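Local coordinates for cytochrome P450 (Picrophilus torridus, PDB 2RFB), which binds heme and probably acts as a monooxygenase, inserting one atom of molecular oxygen into its substrate and reducing the other to water, at residues Y16-V21 and E268-E273; I45-I48 and E54-E57; T225-S230 and I279-M284. All coordinates share one frame; numbering follows the deposited sequence.

Interaction 1. Residues Y16-V21 and E268-E273. With SO4 (sulfate ion), chain E.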
loop_
_atom_site.group_PDB
_atom_site.type_symbol
_atom_site.label_atom_id
_atom_site.label_comp_id
_atom_site.label_asym_id
_atom_site.label_seq_id
_atom_site.Cartn_x
_atom_site.Cartn_y
_atom_site.Cartn_z
ATOM N N TYR A 16 -13.624 -10.477 11.121
ATOM C CA TYR A 16 -13.510 -9.139 11.704
ATOM C C TYR A 16 -12.592 -9.018 12.903
ATOM O O TYR A 16 -11.973 -7.987 13.074
ATOM C CB TYR A 16 -14.885 -8.685 12.191
ATOM C CG TYR A 16 -15.908 -8.560 11.127
ATOM C CD1 TYR A 16 -16.913 -9.514 11.006
ATOM C CD2 TYR A 16 -15.892 -7.471 10.233
ATOM C CE1 TYR A 16 -17.871 -9.391 10.034
ATOM C CE2 TYR A 16 -16.858 -7.343 9.240
ATOM C CZ TYR A 16 -17.831 -8.320 9.147
ATOM O OH TYR A 16 -18.823 -8.233 8.189
ATOM N N LYS A 17 -12.577 -10.026 13.765
ATOM C CA LYS A 17 -11.829 -10.010 14.996
ATOM C C LYS A 17 -10.382 -10.126 14.682
ATOM O O LYS A 17 -10.004 -10.848 13.765
ATOM C CB LYS A 17 -12.181 -11.214 15.859
ATOM C CG LYS A 17 -13.530 -11.189 16.523
ATOM C CD LYS A 17 -13.611 -12.358 17.489
ATOM C CE LYS A 17 -14.168 -13.662 16.885
ATOM N NZ LYS A 17 -14.529 -14.645 18.003
ATOM N N TYR A 18 -9.566 -9.407 15.448
ATOM C CA TYR A 18 -8.120 -9.390 15.246
ATOM C C TYR A 18 -7.515 -10.791 15.288
ATOM O O TYR A 18 -6.791 -11.148 14.381
ATOM C CB TYR A 18 -7.461 -8.468 16.263
ATOM C CG TYR A 18 -5.948 -8.298 16.160
ATOM C CD1 TYR A 18 -5.398 -7.083 15.788
ATOM C CD2 TYR A 18 -5.073 -9.340 16.518
ATOM C CE1 TYR A 18 -4.011 -6.914 15.708
ATOM C CE2 TYR A 18 -3.690 -9.191 16.456
ATOM C CZ TYR A 18 -3.155 -7.968 16.067
ATOM O OH TYR A 18 -1.767 -7.818 15.992
ATOM N N SER A 19 -7.809 -11.606 16.296
ATOM C CA SER A 19 -7.224 -12.930 16.273
ATOM C C SER A 19 -7.655 -13.765 15.101
ATOM O O SER A 19 -6.885 -14.621 14.670
ATOM C CB SER A 19 -7.450 -13.705 17.564
ATOM O OG SER A 19 -8.759 -13.471 17.984
ATOM N N ASP A 20 -8.861 -13.541 14.573
ATOM C CA ASP A 20 -9.318 -14.333 13.434
ATOM C C ASP A 20 -8.683 -13.833 12.147
ATOM O O ASP A 20 -8.275 -14.636 11.308
ATOM C CB ASP A 20 -10.832 -14.301 13.334
ATOM C CG ASP A 20 -11.491 -15.035 14.446
ATOM O OD1 ASP A 20 -10.883 -15.982 15.012
ATOM O OD2 ASP A 20 -12.642 -14.684 14.754
ATOM N N VAL A 21 -8.590 -12.511 11.977
ATOM C CA VAL A 21 -7.911 -11.959 10.805
ATOM C C VAL A 21 -6.495 -12.524 10.748
ATOM O O VAL A 21 -6.083 -13.102 9.743
ATOM C CB VAL A 21 -7.937 -10.398 10.760
ATOM C CG1 VAL A 21 -7.059 -9.859 9.623
ATOM C CG2 VAL A 21 -9.395 -9.866 10.582
ATOM N N GLU A 268 -11.026 -4.146 20.705
ATOM C CA GLU A 268 -10.791 -3.844 22.133
ATOM C C GLU A 268 -10.042 -4.928 22.884
ATOM O O GLU A 268 -9.429 -4.664 23.914
ATOM C CB GLU A 268 -12.121 -3.608 22.853
ATOM C CG GLU A 268 -12.897 -2.428 22.269
ATOM C CD GLU A 268 -14.350 -2.369 22.719
ATOM O OE1 GLU A 268 -14.712 -3.167 23.646
ATOM O OE2 GLU A 268 -15.106 -1.520 22.141
ATOM N N THR A 269 -10.087 -6.146 22.371
ATOM C CA THR A 269 -9.340 -7.245 22.944
ATOM C C THR A 269 -7.838 -7.096 22.767
ATOM O O THR A 269 -7.080 -7.628 23.531
ATOM C CB THR A 269 -9.842 -8.557 22.321
ATOM O OG1 THR A 269 -11.148 -8.836 22.849
ATOM C CG2 THR A 269 -8.906 -9.731 22.609
ATOM N N PHE A 270 -7.396 -6.380 21.743
ATOM C CA PHE A 270 -5.971 -6.212 21.521
ATOM C C PHE A 270 -5.518 -4.792 21.731
ATOM O O PHE A 270 -4.335 -4.543 21.969
ATOM C CB PHE A 270 -5.577 -6.676 20.111
ATOM C CG PHE A 270 -5.289 -8.117 20.045
ATOM C CD1 PHE A 270 -6.342 -9.038 19.997
ATOM C CD2 PHE A 270 -3.978 -8.565 20.070
ATOM C CE1 PHE A 270 -6.092 -10.411 19.979
ATOM C CE2 PHE A 270 -3.705 -9.908 20.043
ATOM C CZ PHE A 270 -4.761 -10.860 20.008
ATOM N N PHE A 271 -6.431 -3.845 21.642
ATOM C CA PHE A 271 -6.019 -2.481 21.847
ATOM C C PHE A 271 -6.871 -1.864 22.921
ATOM O O PHE A 271 -8.099 -1.865 22.819
ATOM C CB PHE A 271 -6.140 -1.702 20.538
ATOM C CG PHE A 271 -5.345 -2.283 19.412
ATOM C CD1 PHE A 271 -5.967 -3.049 18.431
ATOM C CD2 PHE A 271 -3.968 -2.079 19.331
ATOM C CE1 PHE A 271 -5.252 -3.602 17.388
ATOM C CE2 PHE A 271 -3.206 -2.636 18.249
ATOM C CZ PHE A 271 -3.868 -3.395 17.272
ATOM N N ASP A 272 -6.239 -1.336 23.958
ATOM C CA ASP A 272 -6.992 -0.612 24.990
ATOM C C ASP A 272 -7.476 0.684 24.347
ATOM O O ASP A 272 -6.700 1.398 23.706
ATOM C CB ASP A 272 -6.100 -0.291 26.189
ATOM C CG ASP A 272 -6.866 -0.273 27.509
ATOM O OD1 ASP A 272 -6.963 0.821 28.117
ATOM O OD2 ASP A 272 -7.351 -1.355 27.963
ATOM N N GLU A 273 -8.768 0.957 24.475
ATOM C CA GLU A 273 -9.372 2.166 23.950
ATOM C C GLU A 273 -9.140 2.311 22.460
ATOM O O GLU A 273 -8.545 3.289 21.989
ATOM C CB GLU A 273 -8.893 3.393 24.742
ATOM C CG GLU A 273 -9.399 3.379 26.205
ATOM C CD GLU A 273 -9.078 4.658 26.971
ATOM O OE1 GLU A 273 -7.914 4.825 27.395
ATOM O OE2 GLU A 273 -9.995 5.498 27.157
HETATM S S SO4 E . -2.733 -0.600 24.095
HETATM O O1 SO4 E . -3.711 -1.547 24.628
HETATM O O2 SO4 E . -3.317 0.732 24.251
HETATM O O3 SO4 E . -1.440 -0.577 24.785
HETATM O O4 SO4 E . -2.531 -1.063 22.705
#
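Y18 and F270 lay their rings against each other in an offset stack, the main contact between the start of helix 18-26 and the loop 268-273. The ring centroids are 4.2 Å apart and the planes differ by 19°. The displacement brings Y18 CD2 over the centre of the F270 ring, while F270 CG lies toward the rim of the Y18 ring. Carbons of the two rings meet at 3.7 Å, Y18 CE2 to F270 CE2 among them. Y18 reaches across because its CG stands anti to the backbone N (chi1 -178°), which carries the ring out from the first helical turn toward the loop. F271 completes an aromatic cluster. Its ring approaches Y18 obliquely, planes at 75°, with F271 CE1 3.8 Å from Y18 CD1. Tyrosine suits the middle of this cluster: its carbons meet both phenylalanines, and its OH reaches beyond them to bond the carbonyl of M284. F270 is flat and apolar enough to cover the tyrosine at a partly exposed edge, where S19 CB also lies 4.3 Å from F270 CE1. Beyond the rings, D272 N gives a nearly straight 2.6 Å hydrogen bond to O1 of a sulfate, probably from the crystallisation liquor. K17 is the N-cap residue, and its carbonyl takes the V21 N-H, starting the helix. The loop joins in too, since D267 accepts a bond from Y18 N. Y18 also rests on A264 of helix 261-264, and V21 packs on that helix and on V15 of strand 12-15.

Interaction 2. Residues I45-I48 and E54-E57. With HEM (protoporphyrin IX containing Fe), chain G; SO4 (sulfate ion), chain F.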
loop_
_atom_site.group_PDB
_atom_site.type_symbol
_atom_site.label_atom_id
_atom_site.label_comp_id
_atom_site.label_asym_id
_atom_site.label_seq_id
_atom_site.Cartn_x
_atom_site.Cartn_y
_atom_site.Cartn_z
ATOM N N ILE A 45 -2.281 -9.164 -9.458
ATOM C CA ILE A 45 -1.338 -9.769 -10.424
ATOM C C ILE A 45 0.030 -10.108 -9.811
ATOM O O ILE A 45 0.357 -9.685 -8.695
ATOM C CB ILE A 45 -1.086 -8.809 -11.595
ATOM C CG1 ILE A 45 -0.435 -7.512 -11.080
ATOM C CG2 ILE A 45 -2.382 -8.596 -12.412
ATOM C CD1 ILE A 45 -0.952 -6.257 -11.756
ATOM N N SER A 46 0.857 -10.823 -10.572
ATOM C CA SER A 46 2.181 -11.243 -10.112
ATOM C C SER A 46 2.125 -12.032 -8.805
ATOM O O SER A 46 1.216 -12.832 -8.605
ATOM C CB SER A 46 3.151 -10.065 -9.978
ATOM O OG SER A 46 4.384 -10.531 -9.429
ATOM N N PHE A 47 3.092 -11.813 -7.919
ATOM C CA PHE A 47 3.278 -12.730 -6.823
ATOM C C PHE A 47 2.303 -12.559 -5.663
ATOM O O PHE A 47 2.258 -13.413 -4.769
ATOM C CB PHE A 47 4.753 -12.808 -6.378
ATOM C CG PHE A 47 5.318 -11.516 -5.825
ATOM C CD1 PHE A 47 5.055 -11.119 -4.510
ATOM C CD2 PHE A 47 6.131 -10.716 -6.601
ATOM C CE1 PHE A 47 5.560 -9.908 -3.998
ATOM C CE2 PHE A 47 6.656 -9.504 -6.076
ATOM C CZ PHE A 47 6.368 -9.110 -4.784
ATOM N N ILE A 48 1.503 -11.500 -5.681
ATOM C CA ILE A 48 0.460 -11.340 -4.673
ATOM C C ILE A 48 -0.578 -12.457 -4.705
ATOM O O ILE A 48 -1.146 -12.788 -3.672
ATOM C CB ILE A 48 -0.212 -9.901 -4.673
ATOM C CG1 ILE A 48 -0.769 -9.556 -3.284
ATOM C CG2 ILE A 48 -1.250 -9.688 -5.845
ATOM C CD1 ILE A 48 -1.176 -8.034 -3.134
ATOM N N GLU A 54 6.062 -21.212 -4.932
ATOM C CA GLU A 54 6.248 -20.287 -6.057
ATOM C C GLU A 54 6.313 -18.788 -5.663
ATOM O O GLU A 54 7.040 -17.999 -6.290
ATOM C CB GLU A 54 5.148 -20.517 -7.107
ATOM C CG GLU A 54 5.323 -19.785 -8.419
ATOM C CD GLU A 54 4.294 -20.222 -9.467
ATOM O OE1 GLU A 54 4.343 -21.402 -9.909
ATOM O OE2 GLU A 54 3.439 -19.388 -9.854
ATOM N N HIS A 55 5.576 -18.402 -4.620
ATOM C CA HIS A 55 5.522 -16.995 -4.207
ATOM C C HIS A 55 6.859 -16.508 -3.631
ATOM O O HIS A 55 7.222 -15.361 -3.821
ATOM C CB HIS A 55 4.352 -16.768 -3.215
ATOM C CG HIS A 55 4.619 -15.742 -2.148
ATOM N ND1 HIS A 55 4.060 -14.477 -2.168
ATOM C CD2 HIS A 55 5.375 -15.799 -1.024
ATOM C CE1 HIS A 55 4.457 -13.808 -1.098
ATOM N NE2 HIS A 55 5.259 -14.590 -0.392
ATOM N N LYS A 56 7.576 -17.374 -2.925
ATOM C CA LYS A 56 8.806 -16.981 -2.217
ATOM C C LYS A 56 9.909 -16.756 -3.233
ATOM O O LYS A 56 10.714 -15.816 -3.125
ATOM C CB LYS A 56 9.220 -18.092 -1.233
ATOM C CG LYS A 56 10.389 -17.762 -0.309
ATOM C CD LYS A 56 10.878 -19.013 0.434
ATOM C CE LYS A 56 12.121 -18.725 1.262
ATOM N NZ LYS A 56 13.383 -18.736 0.440
ATOM N N GLU A 57 9.919 -17.634 -4.231
ATOM C CA GLU A 57 10.821 -17.523 -5.357
ATOM C C GLU A 57 10.661 -16.150 -5.981
ATOM O O GLU A 57 11.641 -15.448 -6.173
ATOM C CB GLU A 57 10.593 -18.643 -6.387
ATOM C CG GLU A 57 10.887 -20.038 -5.862
ATOM C CD GLU A 57 10.757 -21.138 -6.923
ATOM O OE1 GLU A 57 10.883 -20.809 -8.135
ATOM O OE2 GLU A 57 10.563 -22.329 -6.541
HETATM C CHA HEM G . 1.211 -6.404 0.103
HETATM C CHB HEM G . -1.019 -2.811 2.634
HETATM C CHC HEM G . 2.335 0.312 0.753
HETATM C CHD HEM G . 4.095 -3.074 -2.291
HETATM C C1A HEM G . 0.359 -5.698 0.970
HETATM C C2A HEM G . -0.666 -6.287 1.800
HETATM C C3A HEM G . -1.265 -5.263 2.489
HETATM C C4A HEM G . -0.603 -4.068 2.111
HETATM C CMA HEM G . -2.470 -5.220 3.560
HETATM C CAA HEM G . -0.988 -7.821 1.860
HETATM C CBA HEM G . -2.069 -8.241 0.832
HETATM C CGA HEM G . -2.327 -9.693 1.125
HETATM O O1A HEM G . -1.894 -10.227 2.212
HETATM O O2A HEM G . -2.977 -10.322 0.267
HETATM C C1B HEM G . -0.281 -1.640 2.365
HETATM C C2B HEM G . -0.401 -0.362 3.024
HETATM C C3B HEM G . 0.554 0.432 2.435
HETATM C C4B HEM G . 1.252 -0.313 1.457
HETATM C CMB HEM G . -1.471 -0.092 4.173
HETATM C CAB HEM G . 1.075 1.950 2.530
HETATM C CBB HEM G . 0.876 2.792 3.664
HETATM C C1C HEM G . 3.236 -0.272 -0.206
HETATM C C2C HEM G . 4.409 0.241 -0.950
HETATM C C3C HEM G . 4.831 -0.746 -1.779
HETATM C C4C HEM G . 3.972 -1.852 -1.624
HETATM C CMC HEM G . 5.157 1.651 -0.915
HETATM C CAC HEM G . 6.077 -0.725 -2.751
HETATM C CBC HEM G . 5.973 -1.021 -4.059
HETATM C C1D HEM G . 3.464 -4.300 -1.899
HETATM C C2D HEM G . 3.688 -5.595 -2.500
HETATM C C3D HEM G . 2.762 -6.566 -1.746
HETATM C C4D HEM G . 2.117 -5.786 -0.768
HETATM C CMD HEM G . 4.615 -5.970 -3.700
HETATM C CAD HEM G . 2.497 -8.104 -1.887
HETATM C CBD HEM G . 3.594 -8.840 -1.086
HETATM C CGD HEM G . 3.412 -10.320 -1.196
HETATM O O1D HEM G . 2.299 -10.753 -1.634
HETATM O O2D HEM G . 4.373 -11.074 -0.856
HETATM N NA HEM G . 0.390 -4.318 1.195
HETATM N NB HEM G . 0.779 -1.587 1.411
HETATM N NC HEM G . 3.037 -1.574 -0.666
HETATM N ND HEM G . 2.511 -4.451 -0.863
HETATM FE FE HEM G . 1.864 -3.048 0.362
HETATM S S SO4 F . -0.383 -12.346 -13.532
HETATM O O1 SO4 F . -0.950 -13.115 -12.413
HETATM O O2 SO4 F . -1.098 -11.094 -13.753
HETATM O O3 SO4 F . 1.034 -12.076 -13.230
HETATM O O4 SO4 F . -0.508 -13.150 -14.750
#
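F47 and H55 meet in the propionate end of the heme pocket, where H55 begins the H-x-x-x-R pattern of many bacterial P450s that R59 completes on helix 52-66. H55 ND1 points at the carbonyl oxygen F47 O from within the plane of the imidazole. The bond is straight (172°) but, at 3.3 Å from H55 ND1 to F47 O, weak. On the other side of the imidazole NE2 has a weak bond to I292 O. Histidine suits the place by setting two nitrogens on one small flat ring, each able to reach a backbone carbonyl. The F47 side chain turns to the heme because CG sits between the backbone N and the carbonyl carbon (chi1 64°). With an alanine in place of F47, a gap is likely to open between the propionate, L184 and L296, leaving the carboxylate less firmly confined. R59, R238 and H293 hydrogen-bond the heme as well. I48 adds an aliphatic flank, its CG1 3.8 Å from heme CAD. The phenyl edge meets the carboxylate in plane, F47 CE1 lying 3.6 Å from heme CGD, while F47 CZ is 3.8 Å from the methyl carbon CMD.

Interaction 3. Residues T225-S230 and I279-M284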
loop_
_atom_site.group_PDB
_atom_site.type_symbol
_atom_site.label_atom_id
_atom_site.label_comp_id
_atom_site.label_asym_id
_atom_site.label_seq_id
_atom_site.Cartn_x
_atom_site.Cartn_y
_atom_site.Cartn_z
ATOM N N THR A 225 -1.511 5.943 12.853
ATOM C CA THR A 225 -2.451 6.242 11.766
ATOM C C THR A 225 -2.832 4.948 11.028
ATOM O O THR A 225 -3.991 4.768 10.620
ATOM C CB THR A 225 -1.906 7.324 10.777
ATOM O OG1 THR A 225 -1.515 8.517 11.503
ATOM C CG2 THR A 225 -2.983 7.683 9.732
ATOM N N LEU A 226 -1.843 4.089 10.810
ATOM C CA LEU A 226 -2.001 2.829 10.044
ATOM C C LEU A 226 -3.047 1.997 10.732
ATOM O O LEU A 226 -3.960 1.427 10.114
ATOM C CB LEU A 226 -0.658 2.035 9.964
ATOM C CG LEU A 226 0.248 2.660 8.883
ATOM C CD1 LEU A 226 1.697 2.367 9.081
ATOM C CD2 LEU A 226 -0.164 2.330 7.439
ATOM N N ARG A 227 -2.923 1.973 12.039
ATOM C CA ARG A 227 -3.887 1.278 12.849
ATOM C C ARG A 227 -5.281 1.929 12.783
ATOM O O ARG A 227 -6.326 1.232 12.711
ATOM C CB ARG A 227 -3.404 1.333 14.279
ATOM C CG ARG A 227 -4.141 0.378 15.147
ATOM C CD ARG A 227 -4.041 0.864 16.637
ATOM N NE ARG A 227 -5.400 0.774 17.014
ATOM C CZ ARG A 227 -6.219 1.740 17.357
ATOM N NH1 ARG A 227 -5.820 2.974 17.567
ATOM N NH2 ARG A 227 -7.475 1.374 17.568
ATOM N N TYR A 228 -5.299 3.254 12.834
ATOM C CA TYR A 228 -6.521 3.914 13.189
ATOM C C TYR A 228 -7.367 4.272 11.961
ATOM O O TYR A 228 -8.595 4.131 12.010
ATOM C CB TYR A 228 -6.173 5.092 14.048
ATOM C CG TYR A 228 -7.266 5.954 14.591
ATOM C CD1 TYR A 228 -7.839 5.679 15.813
ATOM C CD2 TYR A 228 -7.621 7.152 13.948
ATOM C CE1 TYR A 228 -8.829 6.470 16.339
ATOM C CE2 TYR A 228 -8.583 8.003 14.487
ATOM C CZ TYR A 228 -9.191 7.654 15.692
ATOM O OH TYR A 228 -10.117 8.505 16.290
ATOM N N TYR A 229 -6.710 4.700 10.877
ATOM C CA TYR A 229 -7.353 4.969 9.573
ATOM C C TYR A 229 -6.615 4.147 8.470
ATOM O O TYR A 229 -5.829 4.686 7.664
ATOM C CB TYR A 229 -7.281 6.460 9.296
ATOM C CG TYR A 229 -8.246 7.294 10.103
ATOM C CD1 TYR A 229 -7.879 8.549 10.539
ATOM C CD2 TYR A 229 -9.549 6.845 10.415
ATOM C CE1 TYR A 229 -8.760 9.373 11.282
ATOM C CE2 TYR A 229 -10.446 7.657 11.160
ATOM C CZ TYR A 229 -10.027 8.943 11.574
ATOM O OH TYR A 229 -10.830 9.825 12.315
ATOM N N SER A 230 -6.841 2.823 8.483
ATOM C CA SER A 230 -6.064 1.897 7.673
ATOM C C SER A 230 -6.345 2.146 6.201
ATOM O O SER A 230 -7.483 2.089 5.772
ATOM C CB SER A 230 -6.404 0.453 8.022
ATOM O OG SER A 230 -6.207 0.223 9.400
ATOM N N ILE A 279 -0.356 7.375 20.328
ATOM C CA ILE A 279 0.985 7.027 19.883
ATOM C C ILE A 279 1.579 6.134 20.959
ATOM O O ILE A 279 1.368 6.393 22.138
ATOM C CB ILE A 279 1.914 8.279 19.792
ATOM C CG1 ILE A 279 1.494 9.233 18.715
ATOM C CG2 ILE A 279 3.361 7.892 19.555
ATOM C CD1 ILE A 279 1.999 10.659 18.995
ATOM N N GLY A 280 2.337 5.119 20.547
ATOM C CA GLY A 280 3.135 4.276 21.445
ATOM C C GLY A 280 2.424 3.043 21.955
ATOM O O GLY A 280 2.775 2.530 23.012
ATOM N N ARG A 281 1.416 2.564 21.224
ATOM C CA ARG A 281 0.771 1.284 21.541
ATOM C C ARG A 281 1.693 0.086 21.301
ATOM O O ARG A 281 2.589 0.130 20.439
ATOM C CB ARG A 281 -0.496 1.093 20.705
ATOM C CG ARG A 281 -1.632 1.957 21.148
ATOM C CD ARG A 281 -2.666 1.870 20.110
ATOM N NE ARG A 281 -3.797 2.785 20.270
ATOM C CZ ARG A 281 -4.781 2.603 21.152
ATOM N NH1 ARG A 281 -4.749 1.569 21.984
ATOM N NH2 ARG A 281 -5.789 3.469 21.200
ATOM N N ARG A 282 1.424 -0.994 22.041
ATOM C CA ARG A 282 2.333 -2.145 22.166
ATOM C C ARG A 282 2.068 -3.222 21.126
ATOM O O ARG A 282 3.008 -3.894 20.646
ATOM C CB ARG A 282 2.160 -2.780 23.536
ATOM C CG ARG A 282 2.168 -1.772 24.686
ATOM C CD ARG A 282 2.622 -2.441 25.999
ATOM N NE ARG A 282 3.990 -2.983 25.963
ATOM C CZ ARG A 282 4.576 -3.600 26.991
ATOM N NH1 ARG A 282 3.925 -3.752 28.142
ATOM N NH2 ARG A 282 5.827 -4.057 26.883
ATOM N N GLU A 283 0.788 -3.402 20.799
ATOM C CA GLU A 283 0.414 -4.493 19.933
ATOM C C GLU A 283 0.602 -4.040 18.488
ATOM O O GLU A 283 0.533 -2.871 18.224
ATOM C CB GLU A 283 -1.018 -4.984 20.233
ATOM C CG GLU A 283 -1.189 -5.683 21.616
ATOM C CD GLU A 283 -0.737 -7.165 21.629
ATOM O OE1 GLU A 283 -1.031 -7.882 20.625
ATOM O OE2 GLU A 283 -0.093 -7.603 22.635
ATOM N N MET A 284 0.902 -4.976 17.597
ATOM C CA MET A 284 1.084 -4.710 16.201
ATOM C C MET A 284 -0.312 -4.563 15.546
ATOM O O MET A 284 -1.229 -5.312 15.866
ATOM C CB MET A 284 1.841 -5.881 15.567
ATOM C CG MET A 284 2.046 -5.788 14.026
ATOM S SD MET A 284 2.312 -7.454 13.253
ATOM C CE MET A 284 3.004 -8.273 14.670
#
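R227 and R281 bring their guanidinium groups face over face, each with the CZ of the other above it. The planes are turned 51° apart, so this is a tilted overlap rather than a flat stack, and R227 NH1 comes to 3.4 Å from R281 NE. Both atoms are donors, and what draws them together is one acceptor: OE2 of E224 forms salt bridges with both. E224, R227 and R281 are the E-x-x-R pair and the second arginine of the P450 E-R-R triad. R227 leaves the helix with CG anti to the backbone N (chi1 -166°), then bends at chi3 (132°), and the head so placed has NH1 on E224 and NH2 on the carbonyl of P274. R281 instead runs extended from CG to NE, crossing R227 at about a right angle; the two chains also touch through their methylenes, R227 CD to R281 CD 3.9 Å. R281 NH1 and NH2 bond the carbonyls of D272 and L276, and NH1 also meets a sulfate. Only arginine offers so many N-H groups in one plane, enough to serve a carboxylate and loop carbonyls together. S230 OG gives a 2.6 Å hydrogen bond to L226 O, tying the residues after the helix to its last turn. The contact fastens helix 218-228 to the loop before helix 298-315, while T225 and L226 pack on the long helix 175-206 and L226 also touches the heme.

Interactions 1 and 3 form one network, their centres 12 Å apart, in which the loop between helices 261-264 and 298-315 supplies a segment to each. Y18 OH is 2.6 Å from M284 O and D272 O is 2.6 Å from R281 NH1, both probable hydrogen bonds, while the F271 ring makes a cation-pi contact with R227. Along the chain the segments of these two contacts alternate, so they tie the N-terminal region to the E-R-R triad. Interaction 2 stands apart, its centre 29 Å from that of interaction 1 and 28 Å from that of interaction 3. It lines the heme, which L226 also touches, whereas R227 and Y18 side chains lie about 10 and 12 Å away.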